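Local atomic coordinates of 2-oxo-1,2-dihydroquinoline 8-monooxygenase, oxygenase component (Pseudomonas putida, PDB entry 1Z03), a protein that probably hydroxylates 2-oxo-1,2-dihydroquinoline at carbon 8, as the oxygenase component of a Rieske-type monooxygenase with a [2Fe-2S] cluster and a mononuclear iron. Residues P183-S188 / M303-P308; A220-H225 / W236-G241; W265-K270 / G289-T294. All blocks are in the same frame, centred on the assembly; numbering follows the deposited sequence.

Contact 1 (P183-S188 / M303-P308); sequences PLWPSS and MVENWP. With OCH (quinolin-2(1H)-one), chain I.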
loop_
_atom_site.group_PDB
_atom_site.type_symbol
_atom_site.label_atom_id
_atom_site.label_comp_id
_atom_site.label_asym_id
_atom_site.label_seq_id
_atom_site.Cartn_x
_atom_site.Cartn_y
_atom_site.Cartn_z
ATOM N N PRO A 183 -21.777 -46.194 5.520
ATOM C CA PRO A 183 -21.988 -47.189 6.578
ATOM C C PRO A 183 -21.241 -46.926 7.889
ATOM O O PRO A 183 -21.654 -47.401 8.947
ATOM C CB PRO A 183 -21.540 -48.491 5.913
ATOM C CG PRO A 183 -20.461 -48.033 4.981
ATOM C CD PRO A 183 -21.089 -46.803 4.366
ATOM N N LEU A 184 -20.160 -46.155 7.820
ATOM C CA LEU A 184 -19.352 -45.884 9.007
ATOM C C LEU A 184 -19.755 -44.701 9.891
ATOM O O LEU A 184 -19.072 -44.407 10.878
ATOM C CB LEU A 184 -17.888 -45.733 8.597
ATOM C CG LEU A 184 -17.326 -46.931 7.834
ATOM C CD1 LEU A 184 -15.882 -46.661 7.485
ATOM C CD2 LEU A 184 -17.436 -48.188 8.678
ATOM N N TRP A 185 -20.855 -44.030 9.556
ATOM C CA TRP A 185 -21.315 -42.899 10.359
ATOM C C TRP A 185 -22.740 -42.446 10.048
ATOM O O TRP A 185 -23.223 -42.597 8.925
ATOM C CB TRP A 185 -20.361 -41.708 10.195
ATOM C CG TRP A 185 -20.233 -41.198 8.776
ATOM C CD1 TRP A 185 -21.121 -40.406 8.093
ATOM C CD2 TRP A 185 -19.150 -41.455 7.873
ATOM N NE1 TRP A 185 -20.651 -40.155 6.820
ATOM C CE2 TRP A 185 -19.445 -40.786 6.661
ATOM C CE3 TRP A 185 -17.956 -42.186 7.969
ATOM C CZ2 TRP A 185 -18.590 -40.828 5.553
ATOM C CZ3 TRP A 185 -17.101 -42.229 6.863
ATOM C CH2 TRP A 185 -17.427 -41.552 5.671
ATOM N N PRO A 186 -23.440 -41.896 11.057
ATOM C CA PRO A 186 -24.811 -41.426 10.848
ATOM C C PRO A 186 -24.843 -40.224 9.908
ATOM O O PRO A 186 -23.830 -39.551 9.718
ATOM C CB PRO A 186 -25.291 -41.095 12.270
ATOM C CG PRO A 186 -24.024 -40.811 13.022
ATOM C CD PRO A 186 -23.069 -41.845 12.484
ATOM N N SER A 187 -26.005 -39.961 9.322
ATOM C CA SER A 187 -26.169 -38.856 8.384
ATOM C C SER A 187 -25.863 -37.457 8.931
ATOM O O SER A 187 -26.297 -37.089 10.022
ATOM C CB SER A 187 -27.588 -38.869 7.817
ATOM O OG SER A 187 -27.800 -40.035 7.043
ATOM N N SER A 188 -25.119 -36.681 8.150
ATOM C CA SER A 188 -24.771 -35.318 8.536
ATOM C C SER A 188 -25.966 -34.416 8.277
ATOM O O SER A 188 -26.595 -34.497 7.218
ATOM C CB SER A 188 -23.578 -34.810 7.717
ATOM O OG SER A 188 -22.381 -35.481 8.067
ATOM N N MET A 303 -18.031 -29.606 2.794
ATOM C CA MET A 303 -18.789 -30.329 3.803
ATOM C C MET A 303 -17.880 -31.436 4.318
ATOM O O MET A 303 -17.281 -32.178 3.540
ATOM C CB MET A 303 -20.073 -30.950 3.247
ATOM C CG MET A 303 -20.731 -31.894 4.265
ATOM S SD MET A 303 -22.396 -32.460 3.837
ATOM C CE MET A 303 -22.052 -33.389 2.332
ATOM N N VAL A 304 -17.751 -31.520 5.634
ATOM C CA VAL A 304 -16.925 -32.550 6.243
ATOM C C VAL A 304 -17.849 -33.374 7.128
ATOM O O VAL A 304 -18.096 -33.018 8.280
ATOM C CB VAL A 304 -15.795 -31.941 7.104
ATOM C CG1 VAL A 304 -14.757 -33.018 7.439
ATOM C CG2 VAL A 304 -15.146 -30.790 6.363
ATOM N N GLU A 305 -18.371 -34.463 6.570
ATOM C CA GLU A 305 -19.284 -35.342 7.297
ATOM C C GLU A 305 -18.613 -35.990 8.489
ATOM O O GLU A 305 -17.431 -36.322 8.436
ATOM C CB GLU A 305 -19.796 -36.458 6.386
ATOM C CG GLU A 305 -20.667 -36.016 5.241
ATOM C CD GLU A 305 -20.785 -37.107 4.205
ATOM O OE1 GLU A 305 -20.196 -36.968 3.106
ATOM O OE2 GLU A 305 -21.455 -38.118 4.511
ATOM N N ASN A 306 -19.388 -36.173 9.555
ATOM C CA ASN A 306 -18.919 -36.811 10.778
ATOM C C ASN A 306 -17.704 -36.110 11.381
ATOM O O ASN A 306 -16.744 -36.761 11.797
ATOM C CB ASN A 306 -18.590 -38.286 10.496
ATOM C CG ASN A 306 -18.790 -39.183 11.722
ATOM O OD1 ASN A 306 -19.876 -39.218 12.302
ATOM N ND2 ASN A 306 -17.745 -39.913 12.110
ATOM N N TRP A 307 -17.746 -34.784 11.435
ATOM C CA TRP A 307 -16.635 -34.016 11.996
ATOM C C TRP A 307 -17.143 -32.886 12.893
ATOM O O TRP A 307 -18.044 -32.137 12.512
ATOM C CB TRP A 307 -15.771 -33.444 10.871
ATOM C CG TRP A 307 -14.509 -32.803 11.350
ATOM C CD1 TRP A 307 -14.366 -31.538 11.863
ATOM C CD2 TRP A 307 -13.218 -33.421 11.439
ATOM N NE1 TRP A 307 -13.067 -31.339 12.271
ATOM C CE2 TRP A 307 -12.342 -32.478 12.023
ATOM C CE3 TRP A 307 -12.717 -34.683 11.083
ATOM C CZ2 TRP A 307 -10.989 -32.756 12.258
ATOM C CZ3 TRP A 307 -11.369 -34.961 11.317
ATOM C CH2 TRP A 307 -10.522 -33.999 11.900
ATOM N N PRO A 308 -16.558 -32.742 14.095
ATOM C CA PRO A 308 -15.465 -33.568 14.625
ATOM C C PRO A 308 -15.920 -34.853 15.323
ATOM O O PRO A 308 -15.094 -35.658 15.742
ATOM C CB PRO A 308 -14.761 -32.614 15.581
ATOM C CG PRO A 308 -15.930 -31.884 16.182
ATOM C CD PRO A 308 -16.827 -31.596 14.986
HETATM O O1 OCH I . -9.492 -33.315 4.375
HETATM N N2 OCH I . -10.618 -31.576 5.433
HETATM C C3 OCH I . -11.152 -30.955 6.590
HETATM C C4 OCH I . -11.824 -29.679 6.509
HETATM C C5 OCH I . -12.321 -29.118 7.685
HETATM C C6 OCH I . -12.166 -29.788 8.940
HETATM C C7 OCH I . -11.521 -31.020 9.021
HETATM C C8 OCH I . -10.999 -31.632 7.875
HETATM C C9 OCH I . -10.299 -32.951 7.931
HETATM C C10 OCH I . -9.800 -33.523 6.825
HETATM C C1 OCH I . -9.925 -32.856 5.432
HETATM O O HOH W 1 -18.134 -42.661 13.151
HETATM O O HOH W 2 -22.180 -38.302 11.783
HETATM O O HOH W 3 -22.207 -35.717 10.542
HETATM O O HOH W 4 -23.628 -38.030 6.015
#
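The first torsion of Trp-185 (chi1 60°) sets its CG between the backbone N and the carbonyl carbon, and that of Asn-306 (chi1 -151°) turns CG roughly opposite its own N; together they lay the indole beside the asparagine amide. Asn-306 CB sits over one face of the five-membered ring, 4.1 Å from its centroid, a CH-pi contact displaced toward the rim. Ring and amide planes are only 19° apart, and Asn-306 OD1 comes within 3.3 Å of Trp-185 CB. At the indole edge, Trp-185 NE1 donates to Glu-305 OE2 over 3.2 Å. The acceptor lies close to the ring plane, but the donor meets the carboxylate from above its plane, and the two flat groups are nearly perpendicular. Glu-305 OE1 carries the stronger link, a salt bridge to Arg-293 on the adjacent strand 293-297. Alongside, Ser-188 OG packs 3.2 Å from Glu-305 CB.

The contact fastens the loop between strands 147-152 and 196-206 to the end of strand 301-305 in the large antiparallel sheet of the C-terminal domain, where the strand gives way to a loop. Water does much of the joining: one molecule links Leu-184 O to Asn-306 ND2, another Pro-186 O to Asn-306 OD1, a third Ser-188 OG to Asn-306 N, and a fourth runs from Ser-188 N to Glu-305 OE2, donating to the latter over 2.6 Å. Asn-306 ND2 also bonds to His-291 O. On the far side of the strand Val-304 CG2 approaches C4 of the bound quinolinone at 3.5 Å, and Trp-307 lays a ring face on its C7. Glu-305 OE2 thus accepts hydrogen bonds from both an indole N-H and a water while OE1 faces an arginine, surroundings that would favour a charged carboxylate.

Contact 2 (A220-H225 / W236-G241); sequences AHILVH and WVLPLG. With FE (Fe (III) ion), chain G; OCH (quinolin-2(1H)-one), chain I.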
loop_
_atom_site.group_PDB
_atom_site.type_symbol
_atom_site.label_atom_id
_atom_site.label_comp_id
_atom_site.label_asym_id
_atom_site.label_seq_id
_atom_site.Cartn_x
_atom_site.Cartn_y
_atom_site.Cartn_z
ATOM N N ALA A 220 -3.866 -34.544 0.721
ATOM C CA ALA A 220 -2.425 -34.603 0.922
ATOM C C ALA A 220 -2.034 -33.507 1.909
ATOM O O ALA A 220 -0.953 -33.538 2.493
ATOM C CB ALA A 220 -1.691 -34.399 -0.405
ATOM N N HIS A 221 -2.933 -32.549 2.106
ATOM C CA HIS A 221 -2.661 -31.428 2.998
ATOM C C HIS A 221 -2.793 -31.735 4.486
ATOM O O HIS A 221 -2.322 -30.960 5.318
ATOM C CB HIS A 221 -3.581 -30.244 2.664
ATOM C CG HIS A 221 -4.784 -30.140 3.554
ATOM N ND1 HIS A 221 -5.899 -30.932 3.396
ATOM C CD2 HIS A 221 -5.029 -29.357 4.632
ATOM C CE1 HIS A 221 -6.780 -30.645 4.338
ATOM N NE2 HIS A 221 -6.274 -29.695 5.101
ATOM N N ILE A 222 -3.433 -32.847 4.833
ATOM C CA ILE A 222 -3.616 -33.165 6.247
ATOM C C ILE A 222 -2.309 -33.270 7.022
ATOM O O ILE A 222 -2.309 -33.345 8.249
ATOM C CB ILE A 222 -4.468 -34.444 6.446
ATOM C CG1 ILE A 222 -3.911 -35.598 5.604
ATOM C CG2 ILE A 222 -5.927 -34.146 6.085
ATOM C CD1 ILE A 222 -4.688 -36.908 5.780
ATOM N N LEU A 223 -1.193 -33.262 6.302
ATOM C CA LEU A 223 0.112 -33.299 6.945
ATOM C C LEU A 223 0.247 -32.052 7.827
ATOM O O LEU A 223 0.942 -32.068 8.836
ATOM C CB LEU A 223 1.221 -33.303 5.885
ATOM C CG LEU A 223 2.679 -33.306 6.369
ATOM C CD1 LEU A 223 2.975 -34.585 7.143
ATOM C CD2 LEU A 223 3.613 -33.195 5.177
ATOM N N VAL A 224 -0.426 -30.974 7.423
ATOM C CA VAL A 224 -0.406 -29.699 8.139
ATOM C C VAL A 224 -0.904 -29.830 9.579
ATOM O O VAL A 224 -0.558 -29.028 10.438
ATOM C CB VAL A 224 -1.303 -28.652 7.431
ATOM C CG1 VAL A 224 -1.162 -27.315 8.084
ATOM C CG2 VAL A 224 -0.931 -28.543 5.980
ATOM N N HIS A 225 -1.723 -30.844 9.836
ATOM C CA HIS A 225 -2.298 -31.058 11.164
ATOM C C HIS A 225 -1.580 -32.088 12.032
ATOM O O HIS A 225 -2.023 -32.374 13.147
ATOM C CB HIS A 225 -3.761 -31.466 11.015
ATOM C CG HIS A 225 -4.571 -30.489 10.228
ATOM N ND1 HIS A 225 -5.001 -29.292 10.754
ATOM C CD2 HIS A 225 -4.991 -30.512 8.943
ATOM C CE1 HIS A 225 -5.652 -28.616 9.827
ATOM N NE2 HIS A 225 -5.660 -29.335 8.719
ATOM N N TRP A 236 -6.209 -39.488 18.082
ATOM C CA TRP A 236 -6.832 -39.891 16.839
ATOM C C TRP A 236 -5.895 -40.738 16.006
ATOM O O TRP A 236 -4.824 -41.168 16.461
ATOM C CB TRP A 236 -7.227 -38.670 15.993
ATOM C CG TRP A 236 -8.505 -38.032 16.416
ATOM C CD1 TRP A 236 -9.486 -38.616 17.153
ATOM C CD2 TRP A 236 -8.966 -36.701 16.113
ATOM N NE1 TRP A 236 -10.529 -37.745 17.331
ATOM C CE2 TRP A 236 -10.239 -36.562 16.706
ATOM C CE3 TRP A 236 -8.431 -35.617 15.401
ATOM C CZ2 TRP A 236 -10.993 -35.383 16.612
ATOM C CZ3 TRP A 236 -9.185 -34.438 15.306
ATOM C CH2 TRP A 236 -10.455 -34.337 15.912
ATOM N N VAL A 237 -6.353 -40.969 14.776
ATOM C CA VAL A 237 -5.612 -41.696 13.760
ATOM C C VAL A 237 -5.635 -40.865 12.467
ATOM O O VAL A 237 -6.333 -41.200 11.503
ATOM C CB VAL A 237 -6.214 -43.085 13.508
ATOM C CG1 VAL A 237 -5.285 -43.912 12.590
ATOM C CG2 VAL A 237 -6.407 -43.778 14.854
ATOM N N LEU A 238 -4.880 -39.763 12.466
ATOM C CA LEU A 238 -4.780 -38.900 11.290
ATOM C C LEU A 238 -3.582 -39.317 10.447
ATOM O O LEU A 238 -2.434 -39.022 10.796
ATOM C CB LEU A 238 -4.603 -37.438 11.698
ATOM C CG LEU A 238 -5.753 -36.490 11.339
ATOM C CD1 LEU A 238 -5.403 -35.129 11.655
ATOM C CD2 LEU A 238 -6.024 -36.475 9.926
ATOM N N PRO A 239 -3.835 -39.996 9.313
ATOM C CA PRO A 239 -2.735 -40.431 8.450
ATOM C C PRO A 239 -1.953 -39.261 7.862
ATOM O O PRO A 239 -2.430 -38.121 7.851
ATOM C CB PRO A 239 -3.448 -41.258 7.377
ATOM C CG PRO A 239 -4.767 -40.579 7.256
ATOM C CD PRO A 239 -5.138 -40.322 8.702
ATOM N N LEU A 240 -0.743 -39.553 7.391
ATOM C CA LEU A 240 0.117 -38.545 6.785
ATOM C C LEU A 240 -0.590 -37.955 5.568
ATOM O O LEU A 240 -0.392 -36.790 5.228
ATOM C CB LEU A 240 1.444 -39.179 6.359
ATOM C CG LEU A 240 2.232 -39.892 7.461
ATOM C CD1 LEU A 240 3.537 -40.439 6.892
ATOM C CD2 LEU A 240 2.505 -38.920 8.604
ATOM N N GLY A 241 -1.418 -38.779 4.930
ATOM C CA GLY A 241 -2.167 -38.365 3.759
ATOM C C GLY A 241 -2.926 -39.543 3.178
ATOM O O GLY A 241 -2.764 -40.672 3.637
HETATM FE FE FE G . -6.663 -28.728 7.036
HETATM O O1 OCH I . -9.492 -33.315 4.375
HETATM N N2 OCH I . -10.618 -31.576 5.433
HETATM C C3 OCH I . -11.152 -30.955 6.590
HETATM C C4 OCH I . -11.824 -29.679 6.509
HETATM C C5 OCH I . -12.321 -29.118 7.685
HETATM C C6 OCH I . -12.166 -29.788 8.940
HETATM C C7 OCH I . -11.521 -31.020 9.021
HETATM C C8 OCH I . -10.999 -31.632 7.875
HETATM C C9 OCH I . -10.299 -32.951 7.931
HETATM C C10 OCH I . -9.800 -33.523 6.825
HETATM C C1 OCH I . -9.925 -32.856 5.432
HETATM O O HOH W 5 0.279 -35.850 3.061
HETATM O O HOH W 6 -9.183 -28.242 7.120
#
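This is a buried, mainly apolar contact between the iron-binding segment 220-225, whose residues 222-225 form a 3-10 turn, and the loop that follows helix 229-233 and leads into strand 241-244. Ile-222 carries it. Its chi1 of 51° places CG1 between the backbone N and the carbonyl carbon, and the extended chi2 (179°) carries CD1 outward into the bend of the opposite loop, 3.3 Å from Pro-239 O, 3.5 Å from Gly-241 CA and 4.0 Å from Pro-239 CG. The other branch, CG2, lies on the substrate side, 4.0 Å from C10 of the quinolinone. The two methyls of Leu-238 divide between neighbours: CD1 touches His-225 CB (4.1 Å) and CD2 lies more loosely, 4.3 Å from Ile-222 CB.

The segment supplies both histidines of the facial triad, two histidines and one carboxylate, common to Rieske oxygenases. His-221 NE2 binds the iron at 2.2 Å and His-225 NE2 does so four residues later, with Asp-365 and a more distant water completing the ligands seen. His-221 ND1 is bonded to Asp-218 O, which, with the iron at NE2, holds the rotation of that ring, while Phe-361 stacks on His-225. At the other end a water donates to both Ala-220 O and Leu-240 O, joining two carbonyls that could not bond directly. Leu-240 and Gly-241 form a classic beta bulge opposite Val-274, and Tyr-107 of a neighbouring subunit packs against His-221.

Contact 3 (W265-K270 / G289-T294); sequences WLFTDK and GRHYRT. With OCH (quinolin-2(1H)-one), chain I.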
loop_
_atom_site.group_PDB
_atom_site.type_symbol
_atom_site.label_atom_id
_atom_site.label_comp_id
_atom_site.label_asym_id
_atom_site.label_seq_id
_atom_site.Cartn_x
_atom_site.Cartn_y
_atom_site.Cartn_z
ATOM N N TRP A 265 -14.847 -40.439 -2.175
ATOM C CA TRP A 265 -15.133 -41.708 -1.507
ATOM C C TRP A 265 -14.111 -42.067 -0.438
ATOM O O TRP A 265 -13.448 -43.102 -0.522
ATOM C CB TRP A 265 -15.223 -42.852 -2.531
ATOM C CG TRP A 265 -16.328 -42.695 -3.534
ATOM C CD1 TRP A 265 -16.187 -42.490 -4.876
ATOM C CD2 TRP A 265 -17.743 -42.727 -3.279
ATOM N NE1 TRP A 265 -17.424 -42.392 -5.476
ATOM C CE2 TRP A 265 -18.396 -42.534 -4.521
ATOM C CE3 TRP A 265 -18.522 -42.902 -2.125
ATOM C CZ2 TRP A 265 -19.788 -42.509 -4.642
ATOM C CZ3 TRP A 265 -19.912 -42.879 -2.244
ATOM C CH2 TRP A 265 -20.529 -42.683 -3.497
ATOM N N LEU A 266 -13.988 -41.214 0.572
ATOM C CA LEU A 266 -13.050 -41.468 1.652
ATOM C C LEU A 266 -13.515 -42.686 2.452
ATOM O O LEU A 266 -14.716 -42.964 2.554
ATOM C CB LEU A 266 -12.945 -40.241 2.570
ATOM C CG LEU A 266 -12.604 -38.916 1.884
ATOM C CD1 LEU A 266 -12.169 -37.893 2.929
ATOM C CD2 LEU A 266 -11.499 -39.138 0.867
ATOM N N PHE A 267 -12.553 -43.409 3.011
ATOM C CA PHE A 267 -12.836 -44.594 3.805
ATOM C C PHE A 267 -13.499 -45.731 3.030
ATOM O O PHE A 267 -14.462 -46.347 3.490
ATOM C CB PHE A 267 -13.651 -44.217 5.052
ATOM C CG PHE A 267 -12.883 -43.359 6.020
ATOM C CD1 PHE A 267 -12.757 -41.988 5.808
ATOM C CD2 PHE A 267 -12.197 -43.937 7.085
ATOM C CE1 PHE A 267 -11.953 -41.204 6.637
ATOM C CE2 PHE A 267 -11.394 -43.169 7.919
ATOM C CZ PHE A 267 -11.268 -41.796 7.695
ATOM N N THR A 268 -12.966 -45.964 1.832
ATOM C CA THR A 268 -13.357 -47.051 0.928
ATOM C C THR A 268 -11.998 -47.344 0.288
ATOM O O THR A 268 -11.038 -46.610 0.542
ATOM C CB THR A 268 -14.354 -46.624 -0.176
ATOM O OG1 THR A 268 -13.698 -45.768 -1.115
ATOM C CG2 THR A 268 -15.551 -45.912 0.421
ATOM N N ASP A 269 -11.879 -48.385 -0.530
ATOM C CA ASP A 269 -10.568 -48.655 -1.117
ATOM C C ASP A 269 -10.141 -47.652 -2.174
ATOM O O ASP A 269 -9.001 -47.688 -2.629
ATOM C CB ASP A 269 -10.470 -50.072 -1.703
ATOM C CG ASP A 269 -11.801 -50.773 -1.787
ATOM O OD1 ASP A 269 -12.554 -50.745 -0.789
ATOM O OD2 ASP A 269 -12.083 -51.376 -2.848
ATOM N N LYS A 270 -11.042 -46.754 -2.560
ATOM C CA LYS A 270 -10.696 -45.762 -3.571
ATOM C C LYS A 270 -9.706 -44.730 -3.033
ATOM O O LYS A 270 -9.057 -44.019 -3.800
ATOM C CB LYS A 270 -11.963 -45.095 -4.108
ATOM C CG LYS A 270 -12.851 -46.080 -4.862
ATOM C CD LYS A 270 -14.102 -45.429 -5.421
ATOM C CE LYS A 270 -15.069 -46.473 -5.975
ATOM N NZ LYS A 270 -14.418 -47.342 -6.993
ATOM N N GLY A 289 -10.220 -44.291 16.155
ATOM C CA GLY A 289 -10.622 -44.139 14.771
ATOM C C GLY A 289 -11.322 -42.814 14.547
ATOM O O GLY A 289 -12.101 -42.364 15.393
ATOM N N ARG A 290 -11.037 -42.185 13.410
ATOM C CA ARG A 290 -11.640 -40.904 13.054
ATOM C C ARG A 290 -12.145 -40.994 11.610
ATOM O O ARG A 290 -11.376 -40.835 10.662
ATOM C CB ARG A 290 -10.597 -39.790 13.176
ATOM C CG ARG A 290 -11.141 -38.375 13.042
ATOM C CD ARG A 290 -11.898 -37.941 14.282
ATOM N NE ARG A 290 -13.245 -38.493 14.369
ATOM C CZ ARG A 290 -14.243 -38.163 13.555
ATOM N NH1 ARG A 290 -15.443 -38.710 13.711
ATOM N NH2 ARG A 290 -14.043 -37.292 12.577
ATOM N N HIS A 291 -13.440 -41.262 11.456
ATOM C CA HIS A 291 -14.059 -41.392 10.138
ATOM C C HIS A 291 -14.748 -40.104 9.719
ATOM O O HIS A 291 -15.506 -39.516 10.486
ATOM C CB HIS A 291 -15.092 -42.519 10.148
ATOM C CG HIS A 291 -14.562 -43.809 10.684
ATOM N ND1 HIS A 291 -13.636 -44.571 10.006
ATOM C CD2 HIS A 291 -14.790 -44.446 11.856
ATOM C CE1 HIS A 291 -13.314 -45.622 10.737
ATOM N NE2 HIS A 291 -14.000 -45.570 11.866
ATOM N N TYR A 292 -14.497 -39.683 8.485
ATOM C CA TYR A 292 -15.090 -38.460 7.960
ATOM C C TYR A 292 -15.035 -38.505 6.437
ATOM O O TYR A 292 -14.362 -39.356 5.855
ATOM C CB TYR A 292 -14.306 -37.252 8.476
ATOM C CG TYR A 292 -12.873 -37.244 7.996
ATOM C CD1 TYR A 292 -12.535 -36.708 6.751
ATOM C CD2 TYR A 292 -11.860 -37.828 8.757
ATOM C CE1 TYR A 292 -11.233 -36.755 6.277
ATOM C CE2 TYR A 292 -10.548 -37.879 8.286
ATOM C CZ TYR A 292 -10.247 -37.340 7.046
ATOM O OH TYR A 292 -8.960 -37.401 6.574
ATOM N N ARG A 293 -15.735 -37.578 5.794
ATOM C CA ARG A 293 -15.758 -37.524 4.342
ATOM C C ARG A 293 -15.955 -36.099 3.841
ATOM O O ARG A 293 -16.816 -35.368 4.328
ATOM C CB ARG A 293 -16.870 -38.416 3.797
ATOM C CG ARG A 293 -16.917 -38.467 2.286
ATOM C CD ARG A 293 -17.822 -39.581 1.813
ATOM N NE ARG A 293 -19.210 -39.394 2.215
ATOM C CZ ARG A 293 -20.170 -40.293 1.999
ATOM N NH1 ARG A 293 -21.413 -40.048 2.386
ATOM N NH2 ARG A 293 -19.878 -41.446 1.409
ATOM N N THR A 294 -15.160 -35.711 2.854
ATOM C CA THR A 294 -15.254 -34.369 2.301
ATOM C C THR A 294 -15.852 -34.313 0.897
ATOM O O THR A 294 -15.658 -35.212 0.072
ATOM C CB THR A 294 -13.871 -33.680 2.270
ATOM O OG1 THR A 294 -12.940 -34.512 1.571
ATOM C CG2 THR A 294 -13.356 -33.445 3.678
HETATM O O1 OCH I . -9.492 -33.315 4.375
HETATM N N2 OCH I . -10.618 -31.576 5.433
HETATM C C3 OCH I . -11.152 -30.955 6.590
HETATM C C4 OCH I . -11.824 -29.679 6.509
HETATM C C5 OCH I . -12.321 -29.118 7.685
HETATM C C6 OCH I . -12.166 -29.788 8.940
HETATM C C7 OCH I . -11.521 -31.020 9.021
HETATM C C8 OCH I . -10.999 -31.632 7.875
HETATM C C9 OCH I . -10.299 -32.951 7.931
HETATM C C10 OCH I . -9.800 -33.523 6.825
HETATM C C1 OCH I . -9.925 -32.856 5.432
HETATM O O HOH W 7 -17.290 -42.838 1.136
#
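Phe-267 presses its ring edge toward one face of Tyr-292, an edge-to-face pair with centroids 5.3 Å apart and planes at 75°. One Phe-267 face receives His-291 CA in a CH-pi contact, 4.0 Å from the ring centroid and 22° off its normal. The imidazole reaches down obliquely over that same face, ND1 3.3 Å from Phe-267 CD2, which lies near the imidazole plane. Phe-267 CD1 and CE1 each come within 3.1 Å of Tyr-292 O, a buried carbonyl without a polar partner in the model. Leu-266 CD1 touches Tyr-292 CE1 at 3.7 Å.

These side chains join the loop between strands 261-264 and 271-277, shaped by an ST turn at Thr-268, to the start of strand 293-297 and the loop leading into it.

Arg-293 bends at chi3 (63°); only NH2 nears Trp-265, 3.9 Å from CZ3, with planes too steeply inclined to stack. A water links NH2 to Leu-266 O. Besides its main partner Glu-305, the guanidinium bonds Phe-180 O through NH1 and Pro-181 O through NH2. C9 of the quinolinone lies over the Tyr-292 face opposite Phe-267, toward its rim; the closest pair is Tyr-292 CE1 to C10, 3.6 Å.

How the contacts relate
All three contacts reach the bound quinolinone from one domain, yet with different chemistry. Contact 2 is buried throughout and holds two of the iron's protein ligands; its packing is aliphatic and it alone touches another subunit. Contact 3 is aromatic and includes partly exposed residues from both segments (Trp-265, Phe-267, His-291), whereas contact 1, mostly buried, relies on waters and a carboxylate. Contacts 1 and 3 share neighbouring strands 301-305 and 293-297, their centres about 10 Å apart. Contact 2 lies earlier in the chain than contact 3, and both fall between the segments of contact 1. Trp-236 bridges to both others: its CZ3 lies 3.7 Å from Trp-307 CH2, and its CE2 3.2 Å from Arg-290 CD.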